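Local structure of putative periplasmic or exported protein (Salmonella enterica subsp. enterica serovar Typhimurium, 4GQZ) at residues B[90-95]-B[114-119]; B[97-102]-B[130-135]; B[23-28]-B[63-68]; B[139-144]-B[156-161]; B[40-45]-B[151-156]. The protein probably binds copper in the bacterial periplasm, as a V-shaped dimer, and so contributes to copper resistance. All blocks are in the same frame, centred on the assembly; numbering follows the deposited sequence.

Contact 1: B[90-95]-B[114-119]; sequences MPNKPF and SYRNGF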
# COMPACT_ATOMS: atom_id res chain seq x y z
N MSE B 90 -25.68 1.31 12.23
CA MSE B 90 -25.19 1.94 13.46
C MSE B 90 -24.06 2.96 13.29
O MSE B 90 -22.93 2.71 13.73
CB MSE B 90 -24.75 0.87 14.46
CG MSE B 90 -25.74 -0.28 14.64
SE MSE B 90 -25.12 -1.63 15.94
CE MSE B 90 -25.26 -0.57 17.59
N PRO B 91 -24.36 4.13 12.71
CA PRO B 91 -23.34 5.18 12.53
C PRO B 91 -22.91 5.81 13.84
O PRO B 91 -23.69 5.83 14.80
CB PRO B 91 -24.06 6.23 11.68
CG PRO B 91 -25.52 6.00 11.96
CD PRO B 91 -25.63 4.51 12.07
N ASN B 92 -21.69 6.34 13.86
CA ASN B 92 -21.17 7.10 15.00
C ASN B 92 -21.42 6.48 16.37
O ASN B 92 -21.87 7.16 17.30
CB ASN B 92 -21.69 8.54 14.95
CG ASN B 92 -21.24 9.26 13.69
OD1 ASN B 92 -20.06 9.26 13.35
ND2 ASN B 92 -22.19 9.88 12.99
N LYS B 93 -21.14 5.19 16.49
CA LYS B 93 -21.31 4.50 17.76
C LYS B 93 -19.96 4.00 18.22
O LYS B 93 -19.12 3.68 17.40
CB LYS B 93 -22.29 3.33 17.60
CG LYS B 93 -23.77 3.73 17.40
CD LYS B 93 -24.30 4.48 18.61
CE LYS B 93 -25.80 4.81 18.50
NZ LYS B 93 -26.64 3.58 18.58
N PRO B 94 -19.73 3.95 19.54
CA PRO B 94 -18.46 3.43 20.03
C PRO B 94 -18.50 1.92 20.13
O PRO B 94 -19.46 1.37 20.66
CB PRO B 94 -18.35 4.04 21.43
CG PRO B 94 -19.77 4.19 21.88
CD PRO B 94 -20.57 4.50 20.62
N PHE B 95 -17.49 1.24 19.60
CA PHE B 95 -17.43 -0.21 19.70
C PHE B 95 -16.11 -0.66 20.32
O PHE B 95 -15.12 0.07 20.26
CB PHE B 95 -17.59 -0.85 18.32
CG PHE B 95 -18.94 -0.64 17.69
CD1 PHE B 95 -19.98 -1.51 17.97
CD2 PHE B 95 -19.17 0.43 16.83
CE1 PHE B 95 -21.24 -1.31 17.39
CE2 PHE B 95 -20.40 0.63 16.25
CZ PHE B 95 -21.45 -0.24 16.53
N SER B 114 -17.59 3.73 14.95
CA SER B 114 -18.11 3.52 13.60
C SER B 114 -18.22 4.86 12.88
O SER B 114 -18.37 5.90 13.52
CB SER B 114 -19.47 2.82 13.61
OG SER B 114 -20.43 3.59 14.33
N TYR B 115 -18.14 4.84 11.55
CA TYR B 115 -18.18 6.09 10.78
C TYR B 115 -19.62 6.48 10.47
O TYR B 115 -20.56 5.80 10.90
CB TYR B 115 -17.39 5.95 9.47
CG TYR B 115 -16.10 5.16 9.63
CD1 TYR B 115 -15.30 5.32 10.74
CD2 TYR B 115 -15.71 4.24 8.66
CE1 TYR B 115 -14.14 4.59 10.91
CE2 TYR B 115 -14.55 3.50 8.81
CZ TYR B 115 -13.76 3.68 9.94
OH TYR B 115 -12.59 2.96 10.11
N ARG B 116 -19.76 7.58 9.74
CA ARG B 116 -21.06 8.11 9.32
C ARG B 116 -21.83 7.05 8.53
O ARG B 116 -23.06 6.99 8.59
CB ARG B 116 -20.84 9.37 8.47
CG ARG B 116 -22.09 9.93 7.78
CD ARG B 116 -23.17 10.25 8.80
NE ARG B 116 -24.50 9.94 8.27
CZ ARG B 116 -25.18 10.75 7.47
NH1 ARG B 116 -24.67 11.92 7.12
NH2 ARG B 116 -26.39 10.38 7.02
N ASN B 117 -21.10 6.19 7.81
CA ASN B 117 -21.73 5.14 7.03
C ASN B 117 -22.01 3.86 7.82
O ASN B 117 -22.44 2.86 7.24
CB ASN B 117 -20.92 4.84 5.76
CG ASN B 117 -19.57 4.14 6.05
OD1 ASN B 117 -19.17 4.01 7.20
ND2 ASN B 117 -18.88 3.72 5.00
N GLY B 118 -21.77 3.89 9.13
CA GLY B 118 -22.04 2.73 9.97
C GLY B 118 -20.99 1.63 9.96
O GLY B 118 -21.17 0.58 10.60
N PHE B 119 -19.89 1.86 9.24
CA PHE B 119 -18.83 0.85 9.17
C PHE B 119 -17.63 1.19 10.05
O PHE B 119 -17.47 2.33 10.50
CB PHE B 119 -18.37 0.66 7.72
CG PHE B 119 -19.31 -0.16 6.88
CD1 PHE B 119 -20.47 0.41 6.33
CD2 PHE B 119 -19.03 -1.50 6.62
CE1 PHE B 119 -21.34 -0.34 5.54
CE2 PHE B 119 -19.90 -2.27 5.83
CZ PHE B 119 -21.06 -1.68 5.29
O HOH W 1 -23.55 -0.42 11.35
O HOH W 2 -17.62 8.67 13.67
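Ser-114 meets the 90-95 segment with its whole short side chain. Its CB lies 3.5 Å from Met-90 O and beside the Phe-95 ring, approaching CE2. Beyond it, OG sits between the backbone N and the carbonyl carbon of its own residue (chi1 60°), which carries the hydroxyl into the bend of residues 90-93. There OG donates to Met-90 O at 2.7 Å, in the carbonyl plane, and accepts from Lys-93 N at 2.8 Å along a nearly straight N-H...O line (170°). The same oxygen also lies at the edge of the Phe-95 ring, near its plane, 3.5 Å from CE2. With one proton given and one received, the buried hydroxyl is held on two sides. Ser-114 N in turn donates to Lys-93 O at 2.9 Å, so backbone and side chain of one residue grip both backbone polar groups, N and O, of Lys-93. Farther along, Asn-92 N reaches Tyr-115 O at 3.2 Å from above the carbonyl plane, while Gly-118 N arrives from the opposite face. That second bond closes a type I beta turn from Tyr-115 to Gly-118; with the Asx turn of Asn-117 OD1 and Phe-119 N beside it, this turn packs against the loop leading into strand 94-101.

Contact 2: B[97-102]-B[130-135]; sequences VKVTDS and GTLEVS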
# COMPACT_ATOMS: atom_id res chain seq x y z
N VAL B 97 -13.37 -3.54 19.62
CA VAL B 97 -13.06 -4.39 18.47
C VAL B 97 -11.85 -5.27 18.78
O VAL B 97 -10.80 -4.76 19.18
CB VAL B 97 -12.77 -3.53 17.22
CG1 VAL B 97 -12.35 -4.41 16.03
CG2 VAL B 97 -13.99 -2.66 16.86
N LYS B 98 -12.00 -6.58 18.61
CA LYS B 98 -10.87 -7.49 18.79
C LYS B 98 -10.70 -8.41 17.61
O LYS B 98 -11.64 -9.08 17.20
CB LYS B 98 -11.01 -8.33 20.07
CG LYS B 98 -9.79 -9.22 20.32
CD LYS B 98 -9.80 -9.88 21.70
CE LYS B 98 -10.93 -10.88 21.84
NZ LYS B 98 -10.99 -11.41 23.23
N VAL B 99 -9.49 -8.46 17.05
CA VAL B 99 -9.20 -9.42 16.00
C VAL B 99 -8.08 -10.33 16.46
O VAL B 99 -7.02 -9.86 16.87
CB VAL B 99 -8.80 -8.74 14.69
CG1 VAL B 99 -8.29 -9.79 13.69
CG2 VAL B 99 -9.98 -7.99 14.12
N THR B 100 -8.33 -11.64 16.40
CA THR B 100 -7.37 -12.64 16.85
C THR B 100 -7.11 -13.63 15.73
O THR B 100 -8.04 -14.05 15.05
CB THR B 100 -7.89 -13.38 18.12
OG1 THR B 100 -9.15 -14.01 17.84
CG2 THR B 100 -8.08 -12.42 19.27
N ASP B 101 -5.85 -14.02 15.51
CA ASP B 101 -5.56 -14.95 14.41
C ASP B 101 -5.70 -16.43 14.83
O ASP B 101 -6.02 -16.72 15.98
CB ASP B 101 -4.21 -14.65 13.74
CG ASP B 101 -2.99 -14.98 14.61
OD1 ASP B 101 -3.11 -15.69 15.63
OD2 ASP B 101 -1.88 -14.52 14.25
N SER B 102 -5.47 -17.35 13.89
CA SER B 102 -5.71 -18.77 14.15
C SER B 102 -4.77 -19.37 15.20
O SER B 102 -5.07 -20.42 15.76
CB SER B 102 -5.61 -19.58 12.86
OG SER B 102 -4.31 -19.47 12.31
N GLY B 130 -8.89 -16.04 11.13
CA GLY B 130 -9.09 -15.74 12.53
C GLY B 130 -10.51 -15.39 12.88
O GLY B 130 -11.46 -15.86 12.23
N THR B 131 -10.66 -14.56 13.90
CA THR B 131 -11.99 -14.21 14.40
C THR B 131 -12.02 -12.74 14.70
O THR B 131 -11.07 -12.19 15.26
CB THR B 131 -12.33 -14.99 15.69
OG1 THR B 131 -12.29 -16.40 15.43
CG2 THR B 131 -13.74 -14.63 16.21
N LEU B 132 -13.12 -12.09 14.33
CA LEU B 132 -13.37 -10.71 14.73
C LEU B 132 -14.48 -10.74 15.78
O LEU B 132 -15.50 -11.40 15.58
CB LEU B 132 -13.84 -9.88 13.53
CG LEU B 132 -14.54 -8.57 13.91
CD1 LEU B 132 -13.56 -7.59 14.51
CD2 LEU B 132 -15.27 -7.93 12.73
N GLU B 133 -14.27 -10.05 16.90
CA GLU B 133 -15.34 -9.89 17.88
C GLU B 133 -15.60 -8.42 18.07
O GLU B 133 -14.66 -7.62 18.11
CB GLU B 133 -15.01 -10.53 19.23
CG GLU B 133 -16.15 -10.40 20.24
CD GLU B 133 -15.81 -10.93 21.63
OE1 GLU B 133 -14.66 -11.37 21.82
OE2 GLU B 133 -16.70 -10.91 22.51
N VAL B 134 -16.87 -8.06 18.15
CA VAL B 134 -17.26 -6.67 18.34
C VAL B 134 -18.18 -6.63 19.55
O VAL B 134 -18.94 -7.57 19.80
CB VAL B 134 -17.98 -6.12 17.09
CG1 VAL B 134 -18.45 -4.69 17.32
CG2 VAL B 134 -17.05 -6.18 15.90
N SER B 135 -18.08 -5.57 20.35
CA SER B 135 -18.97 -5.47 21.50
C SER B 135 -19.47 -4.04 21.68
O SER B 135 -18.74 -3.08 21.41
CB SER B 135 -18.31 -6.02 22.77
OG SER B 135 -17.51 -5.04 23.40
O HOH W 3 -11.36 -12.06 18.33
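Lys-98 and Glu-133 form one hydrogen-bonded pair of two antiparallel strands, and Thr-100 and Thr-131 form the next. Lys-98 N donates to Glu-133 O at 2.9 Å and Glu-133 N returns a bond to Lys-98 O at 2.8 Å, both nearly straight. The Thr-100 and Thr-131 backbones repeat this exchange, their donors lying nearly along the C=O axis. On the face bearing these four side chains, Lys-98 NZ approaches Glu-133 OE1 in a long salt bridge of 3.9 Å. Glu-133 is extended, whereas the lysine chain bends at chi3 (66°), turning its end toward OE1, the two side chains crossing at a slant. The two threonines lie side by side, and a water joins Thr-100 OG1 to Thr-131 O.

The other face is apolar. Leu-132 CD1 reaches back between the two valines, 3.7 Å from Val-97 CG1 and 3.6 Å from Val-99 CG2. Its CG stands opposite the backbone N (chi1 162°), and chi2 brings CD1 toward the neighbouring strand. At the strand end Gly-130 CA comes to 3.2 Å from Thr-100 O, a close approach made with no side chain in the way.

Further out, Phe-68 packs on Val-97, Leu-132 and Val-134, while Ile-145 covers Val-99 and Leu-132. Strands 106-109 and 139-146 continue the hydrogen bonding beyond strands 94-101 and 129-136 respectively. With strand axes 4.7 Å apart and directions at 169°, this is a regular antiparallel beta pair, one face polar and the other turned to the core, in keeping with the E-set clan to which the family belongs.

Contact 3: B[23-28]-B[63-68]; sequences IVDTID and KFYLSF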
# COMPACT_ATOMS: atom_id res chain seq x y z
N ILE B 23 -6.17 7.07 1.31
CA ILE B 23 -7.28 7.28 0.37
C ILE B 23 -8.50 6.46 0.80
O ILE B 23 -9.61 6.98 0.89
CB ILE B 23 -6.92 6.87 -1.07
CG1 ILE B 23 -5.81 7.77 -1.62
CG2 ILE B 23 -8.14 6.94 -1.98
CD1 ILE B 23 -5.29 7.31 -2.97
N VAL B 24 -8.28 5.16 1.02
CA VAL B 24 -9.35 4.27 1.49
C VAL B 24 -9.97 4.78 2.78
O VAL B 24 -11.21 4.93 2.87
CB VAL B 24 -8.83 2.83 1.63
CG1 VAL B 24 -9.86 1.94 2.31
CG2 VAL B 24 -8.48 2.29 0.25
N ASP B 25 -9.12 5.09 3.78
CA ASP B 25 -9.60 5.66 5.04
C ASP B 25 -10.42 6.94 4.82
O ASP B 25 -11.47 7.13 5.43
CB ASP B 25 -8.44 6.00 5.98
CG ASP B 25 -7.72 4.78 6.49
OD1 ASP B 25 -8.24 3.66 6.32
OD2 ASP B 25 -6.61 4.94 7.07
N THR B 26 -9.93 7.82 3.95
CA THR B 26 -10.61 9.10 3.73
C THR B 26 -12.01 8.86 3.17
O THR B 26 -13.00 9.47 3.62
CB THR B 26 -9.82 10.00 2.75
OG1 THR B 26 -8.50 10.24 3.27
CG2 THR B 26 -10.54 11.32 2.55
N ILE B 27 -12.09 7.97 2.19
CA ILE B 27 -13.37 7.73 1.53
C ILE B 27 -14.35 7.02 2.45
O ILE B 27 -15.51 7.44 2.59
CB ILE B 27 -13.19 6.93 0.23
CG1 ILE B 27 -12.33 7.71 -0.77
CG2 ILE B 27 -14.53 6.64 -0.42
CD1 ILE B 27 -12.16 6.98 -2.10
N ASP B 28 -13.90 5.95 3.09
CA ASP B 28 -14.79 5.18 3.98
C ASP B 28 -15.28 6.05 5.13
O ASP B 28 -16.42 5.89 5.59
CB ASP B 28 -14.04 3.97 4.53
CG ASP B 28 -14.96 2.78 4.83
OD1 ASP B 28 -16.19 2.84 4.56
OD2 ASP B 28 -14.45 1.77 5.34
N LYS B 63 -1.33 -4.62 3.40
CA LYS B 63 -2.41 -4.92 4.33
C LYS B 63 -3.75 -5.11 3.63
O LYS B 63 -4.08 -4.41 2.66
CB LYS B 63 -2.55 -3.79 5.34
CG LYS B 63 -1.32 -3.58 6.21
CD LYS B 63 -1.14 -4.76 7.14
CE LYS B 63 0.02 -4.53 8.11
NZ LYS B 63 1.25 -4.11 7.38
N PHE B 64 -4.53 -6.05 4.15
CA PHE B 64 -5.89 -6.30 3.69
C PHE B 64 -6.85 -5.37 4.45
O PHE B 64 -6.74 -5.19 5.67
CB PHE B 64 -6.21 -7.77 3.99
CG PHE B 64 -7.55 -8.24 3.50
CD1 PHE B 64 -8.71 -7.94 4.20
CD2 PHE B 64 -7.64 -9.05 2.38
CE1 PHE B 64 -9.94 -8.41 3.77
CE2 PHE B 64 -8.86 -9.53 1.96
CZ PHE B 64 -10.00 -9.20 2.64
N TYR B 65 -7.78 -4.76 3.72
CA TYR B 65 -8.80 -3.92 4.35
C TYR B 65 -10.10 -4.66 4.53
O TYR B 65 -10.74 -5.06 3.55
CB TYR B 65 -9.06 -2.69 3.51
CG TYR B 65 -9.90 -1.60 4.17
CD1 TYR B 65 -9.37 -0.83 5.20
CD2 TYR B 65 -11.18 -1.30 3.73
CE1 TYR B 65 -10.10 0.19 5.78
CE2 TYR B 65 -11.93 -0.27 4.31
CZ TYR B 65 -11.37 0.47 5.34
OH TYR B 65 -12.07 1.49 5.94
N LEU B 66 -10.50 -4.84 5.78
CA LEU B 66 -11.80 -5.37 6.09
C LEU B 66 -12.69 -4.27 6.68
O LEU B 66 -12.33 -3.63 7.67
CB LEU B 66 -11.64 -6.51 7.09
CG LEU B 66 -12.94 -7.15 7.57
CD1 LEU B 66 -13.69 -7.81 6.41
CD2 LEU B 66 -12.61 -8.15 8.69
N SER B 67 -13.86 -4.05 6.08
CA SER B 67 -14.79 -3.06 6.63
C SER B 67 -16.06 -3.77 7.11
O SER B 67 -16.67 -4.53 6.36
CB SER B 67 -15.10 -1.95 5.60
OG SER B 67 -15.76 -0.83 6.20
N PHE B 68 -16.43 -3.57 8.37
CA PHE B 68 -17.58 -4.29 8.90
C PHE B 68 -18.60 -3.36 9.55
O PHE B 68 -18.26 -2.25 10.01
CB PHE B 68 -17.09 -5.36 9.89
CG PHE B 68 -16.27 -4.81 11.02
CD1 PHE B 68 -14.90 -4.65 10.89
CD2 PHE B 68 -16.87 -4.48 12.23
CE1 PHE B 68 -14.14 -4.16 11.94
CE2 PHE B 68 -16.12 -3.98 13.28
CZ PHE B 68 -14.74 -3.82 13.13
O HOH W 4 -10.95 3.35 7.71
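The Tyr-65 ring receives Val-24 CG1 over the centre of one face: the methyl carbon stands 3.6 Å from the ring centroid and only 10° off the normal, a well-defined CH-pi contact. At the ring edge, near its plane, lie Asp-28 OD2 and a water. The Asp-28 carboxylate is turned 64° from the ring, and its OD2 accepts from Tyr-65 OH at 2.5 Å, a very short hydrogen bond. Ser-67 OG donates at 3.0 Å to that same Asp-28 OD2, which accepts on its syn lone pair, the side of OD1. Tyr-65 has CG anti to the backbone N (chi1 -169°), which extends the ring from strand 63-68 toward helix 20-28. The edge water donates to Tyr-65 OH at 2.8 Å and to Asp-25 OD1, linking the phenol to a second helix carboxylate that also accepts from Trp-123. Asp-28 OD1 is occupied by Asn-117 and His-81, so both oxygens of this buried side chain are engaged, each by two donors. Helix residues 23-28 and strand 63-68 run nearly parallel, their axes 11.3 Å apart, a gap bridged by side chains. Four donors around one carboxylate should stabilise its negative charge, and the short phenol bond is consistent with a strongly polarised hydroxyl.

Contact 4: B[139-144]-B[156-161]; sequences KTASHA and TELPLR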
# COMPACT_ATOMS: atom_id res chain seq x y z
N LYS B 139 -23.43 -6.02 24.66
CA LYS B 139 -23.79 -7.01 23.63
C LYS B 139 -22.59 -7.31 22.75
O LYS B 139 -21.75 -6.45 22.54
CB LYS B 139 -24.92 -6.47 22.75
CG LYS B 139 -26.20 -6.11 23.49
CD LYS B 139 -27.25 -5.60 22.50
CE LYS B 139 -27.91 -4.29 22.97
NZ LYS B 139 -28.60 -4.43 24.29
N THR B 140 -22.52 -8.53 22.21
CA THR B 140 -21.38 -8.94 21.38
C THR B 140 -21.80 -9.63 20.11
O THR B 140 -22.90 -10.18 20.00
CB THR B 140 -20.43 -9.93 22.11
OG1 THR B 140 -21.14 -11.13 22.42
CG2 THR B 140 -19.87 -9.32 23.38
N ALA B 141 -20.89 -9.62 19.13
CA ALA B 141 -21.05 -10.43 17.94
C ALA B 141 -19.67 -10.89 17.53
O ALA B 141 -18.67 -10.22 17.80
CB ALA B 141 -21.69 -9.61 16.80
N SER B 142 -19.59 -12.04 16.89
CA SER B 142 -18.30 -12.44 16.35
C SER B 142 -18.46 -13.25 15.07
O SER B 142 -19.53 -13.79 14.77
CB SER B 142 -17.47 -13.20 17.39
OG SER B 142 -18.01 -14.48 17.64
N HIS B 143 -17.39 -13.34 14.30
CA HIS B 143 -17.46 -14.00 13.02
C HIS B 143 -16.07 -14.40 12.57
O HIS B 143 -15.10 -13.71 12.84
CB HIS B 143 -18.07 -13.05 11.99
CG HIS B 143 -18.70 -13.74 10.83
ND1 HIS B 143 -17.97 -14.30 9.80
CD2 HIS B 143 -20.00 -13.95 10.52
CE1 HIS B 143 -18.80 -14.82 8.91
NE2 HIS B 143 -20.03 -14.62 9.32
N ALA B 144 -15.99 -15.53 11.89
CA ALA B 144 -14.73 -15.98 11.34
C ALA B 144 -14.36 -15.01 10.23
O ALA B 144 -15.24 -14.52 9.52
CB ALA B 144 -14.89 -17.39 10.79
N THR B 156 -21.01 -8.00 7.15
CA THR B 156 -22.22 -7.41 7.73
C THR B 156 -22.95 -8.39 8.65
O THR B 156 -23.92 -8.02 9.31
CB THR B 156 -23.21 -6.93 6.64
OG1 THR B 156 -23.43 -7.99 5.70
CG2 THR B 156 -22.64 -5.72 5.88
N GLU B 157 -22.46 -9.63 8.71
CA GLU B 157 -23.09 -10.67 9.52
C GLU B 157 -22.67 -10.58 10.98
O GLU B 157 -22.07 -11.50 11.53
CB GLU B 157 -22.74 -12.07 8.98
CG GLU B 157 -23.37 -12.39 7.60
CD GLU B 157 -22.83 -13.68 6.96
OE1 GLU B 157 -23.19 -13.96 5.80
OE2 GLU B 157 -22.04 -14.41 7.61
N LEU B 158 -22.97 -9.45 11.61
CA LEU B 158 -22.55 -9.24 13.00
C LEU B 158 -23.71 -8.80 13.87
O LEU B 158 -23.73 -7.67 14.34
CB LEU B 158 -21.45 -8.18 13.07
CG LEU B 158 -20.05 -8.57 12.60
CD1 LEU B 158 -19.14 -7.32 12.53
CD2 LEU B 158 -19.45 -9.62 13.51
N PRO B 159 -24.68 -9.70 14.11
CA PRO B 159 -25.81 -9.34 14.97
C PRO B 159 -25.45 -9.28 16.46
O PRO B 159 -25.10 -10.29 17.07
CB PRO B 159 -26.82 -10.45 14.70
CG PRO B 159 -25.95 -11.65 14.36
CD PRO B 159 -24.78 -11.09 13.61
N LEU B 160 -25.54 -8.08 17.04
CA LEU B 160 -25.25 -7.89 18.45
C LEU B 160 -26.30 -8.56 19.31
O LEU B 160 -27.49 -8.22 19.23
CB LEU B 160 -25.26 -6.40 18.78
CG LEU B 160 -23.99 -5.55 18.78
CD1 LEU B 160 -22.70 -6.33 18.48
CD2 LEU B 160 -24.12 -4.35 17.88
N ARG B 161 -25.88 -9.50 20.16
CA ARG B 161 -26.81 -10.11 21.13
C ARG B 161 -26.18 -10.07 22.52
O ARG B 161 -26.87 -10.05 23.54
CB ARG B 161 -27.14 -11.56 20.74
CG ARG B 161 -27.69 -11.78 19.33
CD ARG B 161 -28.96 -10.97 19.08
NE ARG B 161 -29.57 -11.23 17.77
CZ ARG B 161 -29.67 -10.33 16.79
NH1 ARG B 161 -29.20 -9.09 16.94
NH2 ARG B 161 -30.25 -10.67 15.64
OXT ARG B 161 -24.95 -10.06 22.66
O HOH W 5 -24.12 -12.30 18.40
O HOH W 6 -22.15 -13.60 13.55
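His-143 and Glu-157 cross with ring and carboxylate planes 53° apart. His-143 NE2 donates to Glu-157 OE2 at 2.6 Å, but the N-H...O angle is a bent 143°: the oxygen is met on its anti side and lies 24° out of the imidazole plane. The other ring nitrogen is better aligned, ND1 donating to Ala-144 O at 2.8 Å within the ring plane. The imidazole is thus fixed at both nitrogens, and two N-H donors with a carboxylate at the NE2 edge are consistent with a positively charged ring. Glu-157, centre of an inverse gamma turn, keeps its chain extended beyond CG to bring the carboxylate there.

Ala-141 points its methyl group at the tail, where Leu-158 CD2 and Leu-160 CD1 approach CB at 4.0 and 3.8 Å. Leu-158 CD2 also touches His-143 CB, so this branch lies against two successive inward-pointing residues of the strand. At the chain end the backbone pairs: Thr-140 N donates to the terminal carboxylate at Arg-161 OXT, 2.9 Å away, and Arg-161 N returns a bond to Thr-140 O at 3.1 Å. Two waters bridge the carbonyls between, Thr-140 to Pro-159 and Ser-142 to Glu-157.

The C-terminal tail therefore runs roughly antiparallel along strand 139-146, whose backbone also pairs with strand 129-136; Tyr-71 bonds the tail through the backbones of Leu-158 and Leu-160.

Contact 5: B[40-45]-B[151-156]; sequences ASITST and SQTCLT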
# COMPACT_ATOMS: atom_id res chain seq x y z
N ALA B 40 -16.94 4.13 -5.30
CA ALA B 40 -15.71 3.54 -4.79
C ALA B 40 -16.05 2.23 -4.09
O ALA B 40 -16.89 2.19 -3.18
CB ALA B 40 -15.03 4.49 -3.81
N SER B 41 -15.40 1.16 -4.53
CA SER B 41 -15.55 -0.11 -3.86
C SER B 41 -14.16 -0.71 -3.67
O SER B 41 -13.21 -0.31 -4.36
CB SER B 41 -16.45 -1.04 -4.67
OG SER B 41 -15.95 -1.17 -5.98
N ILE B 42 -14.04 -1.67 -2.77
CA ILE B 42 -12.72 -2.21 -2.47
C ILE B 42 -12.74 -3.73 -2.44
O ILE B 42 -13.67 -4.34 -1.92
CB ILE B 42 -12.16 -1.61 -1.15
CG1 ILE B 42 -10.72 -2.08 -0.90
CG2 ILE B 42 -13.08 -1.87 0.03
CD1 ILE B 42 -10.02 -1.30 0.21
N THR B 43 -11.73 -4.33 -3.06
CA THR B 43 -11.58 -5.78 -3.08
C THR B 43 -10.34 -6.13 -2.29
O THR B 43 -9.70 -5.25 -1.72
CB THR B 43 -11.40 -6.32 -4.50
OG1 THR B 43 -10.05 -6.11 -4.94
CG2 THR B 43 -12.35 -5.63 -5.46
N SER B 44 -9.99 -7.40 -2.25
CA SER B 44 -8.81 -7.82 -1.51
C SER B 44 -7.54 -7.16 -2.05
O SER B 44 -6.56 -7.00 -1.32
CB SER B 44 -8.67 -9.33 -1.59
OG SER B 44 -8.68 -9.75 -2.95
N THR B 45 -7.56 -6.79 -3.32
CA THR B 45 -6.33 -6.30 -3.93
C THR B 45 -6.43 -4.94 -4.60
O THR B 45 -5.39 -4.37 -4.92
CB THR B 45 -5.71 -7.32 -4.94
OG1 THR B 45 -6.69 -7.68 -5.92
CG2 THR B 45 -5.24 -8.58 -4.21
N SER B 151 -10.89 -13.51 -0.24
CA SER B 151 -11.73 -13.16 0.91
C SER B 151 -12.47 -11.84 0.71
O SER B 151 -11.94 -10.91 0.10
CB SER B 151 -10.89 -13.09 2.19
OG SER B 151 -10.23 -14.31 2.45
N GLN B 152 -13.69 -11.76 1.25
CA GLN B 152 -14.52 -10.56 1.13
C GLN B 152 -13.96 -9.41 1.95
O GLN B 152 -13.28 -9.64 2.95
CB GLN B 152 -15.95 -10.85 1.59
CG GLN B 152 -16.07 -11.04 3.09
CD GLN B 152 -17.34 -11.76 3.51
OE1 GLN B 152 -17.28 -12.88 4.02
NE2 GLN B 152 -18.48 -11.12 3.32
N THR B 153 -14.24 -8.19 1.52
CA THR B 153 -13.77 -7.01 2.24
C THR B 153 -14.91 -6.40 3.06
O THR B 153 -14.72 -5.41 3.78
CB THR B 153 -13.20 -5.97 1.26
OG1 THR B 153 -14.22 -5.55 0.32
CG2 THR B 153 -12.04 -6.59 0.51
N CYS B 154 -16.08 -7.01 2.96
CA CYS B 154 -17.24 -6.49 3.65
C CYS B 154 -17.84 -7.57 4.55
O CYS B 154 -18.11 -8.68 4.09
CB CYS B 154 -18.28 -6.01 2.64
SG CYS B 154 -19.59 -5.04 3.37
N LEU B 155 -18.02 -7.24 5.82
CA LEU B 155 -18.60 -8.18 6.79
C LEU B 155 -19.81 -7.51 7.45
O LEU B 155 -19.66 -6.55 8.22
CB LEU B 155 -17.55 -8.55 7.85
CG LEU B 155 -18.05 -9.41 9.01
CD1 LEU B 155 -18.69 -10.69 8.51
CD2 LEU B 155 -16.92 -9.72 9.97
N THR B 156 -21.01 -8.00 7.15
CA THR B 156 -22.22 -7.41 7.73
C THR B 156 -22.95 -8.39 8.65
O THR B 156 -23.92 -8.02 9.31
CB THR B 156 -23.21 -6.93 6.64
OG1 THR B 156 -23.43 -7.99 5.70
CG2 THR B 156 -22.64 -5.72 5.88
O HOH W 7 -12.13 -9.45 -2.44
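A single side-chain-to-backbone hydrogen bond, with a small methyl contact and one water bridge, makes up this buried meeting near the centre of the chain, where the end of strand 39-42 faces the approach to strand 154-155. Thr-153 OG1 donates to Ile-42 O at 2.6 Å. The hydroxyl arrives above the carbonyl plane, 40° out of it, with a C=O...donor angle of 139°. Thr-153 OG1 stands between its own backbone N and carbonyl carbon (chi1 60°), and this rotation directs the hydroxyl at Ile-42 while CG2 is sent toward the next peptide. That methyl lies 3.3 Å from Thr-43 C and 3.5 Å from Ser-44 N, packing against the peptide link itself. OG1 also receives a bond from His-81 N, so the buried oxygen both gives and accepts.

Two sheets are joined here: strand 39-42 belongs to an antiparallel sheet with 46-50, 55-59 and 81-82, whereas 154-155 runs parallel to strand 63-68 in a mixed three-stranded sheet. Ile-42 packs on Tyr-65 of that second sheet, and Phe-64 touches both Ser-44 and Thr-153. The disulfide between Cys-154 and Cys-78 ties the 151-156 segment to the chain a few residues before strand 81-82.

Next to the methyl contact, a water accepts from Ser-44 N at 3.0 Å and donates to Ser-151 O at 2.9 Å. The bend after strand 39-42 is an ST turn, in which Thr-43 OG1 accepts from Thr-45 N at 3.0 Å; Glu-46 N bonds to that oxygen too. Ser-44 OG is paired with Asp-149 O.

Overall arrangement
Contacts 3 and 5 lie closest to the middle of the chain, their centres 9 Å apart, and Ser-67 N and O pair with Thr-153 O and Leu-155 N. Contact 1 lies about 14 Å from contact 3, centre to centre, and reaches it through Asn-117 ND2, 2.9 Å from Asp-28 OD1. Contacts 2 and 4, with centres about 10 Å apart, both reach one sheet, through neighbouring strands 129-136 and 139-146, Val-134 N lying 2.8 Å from Ala-141 O. Phe-68 also touches Leu-158 of the tail, so contact 3 meets contact 4 as well as contact 2. Leu-160 meets the selenium of Met-90, connecting contacts 4 and 1, and Phe-119 lies against the disulfide sulfur of Cys-154, connecting contacts 1 and 5.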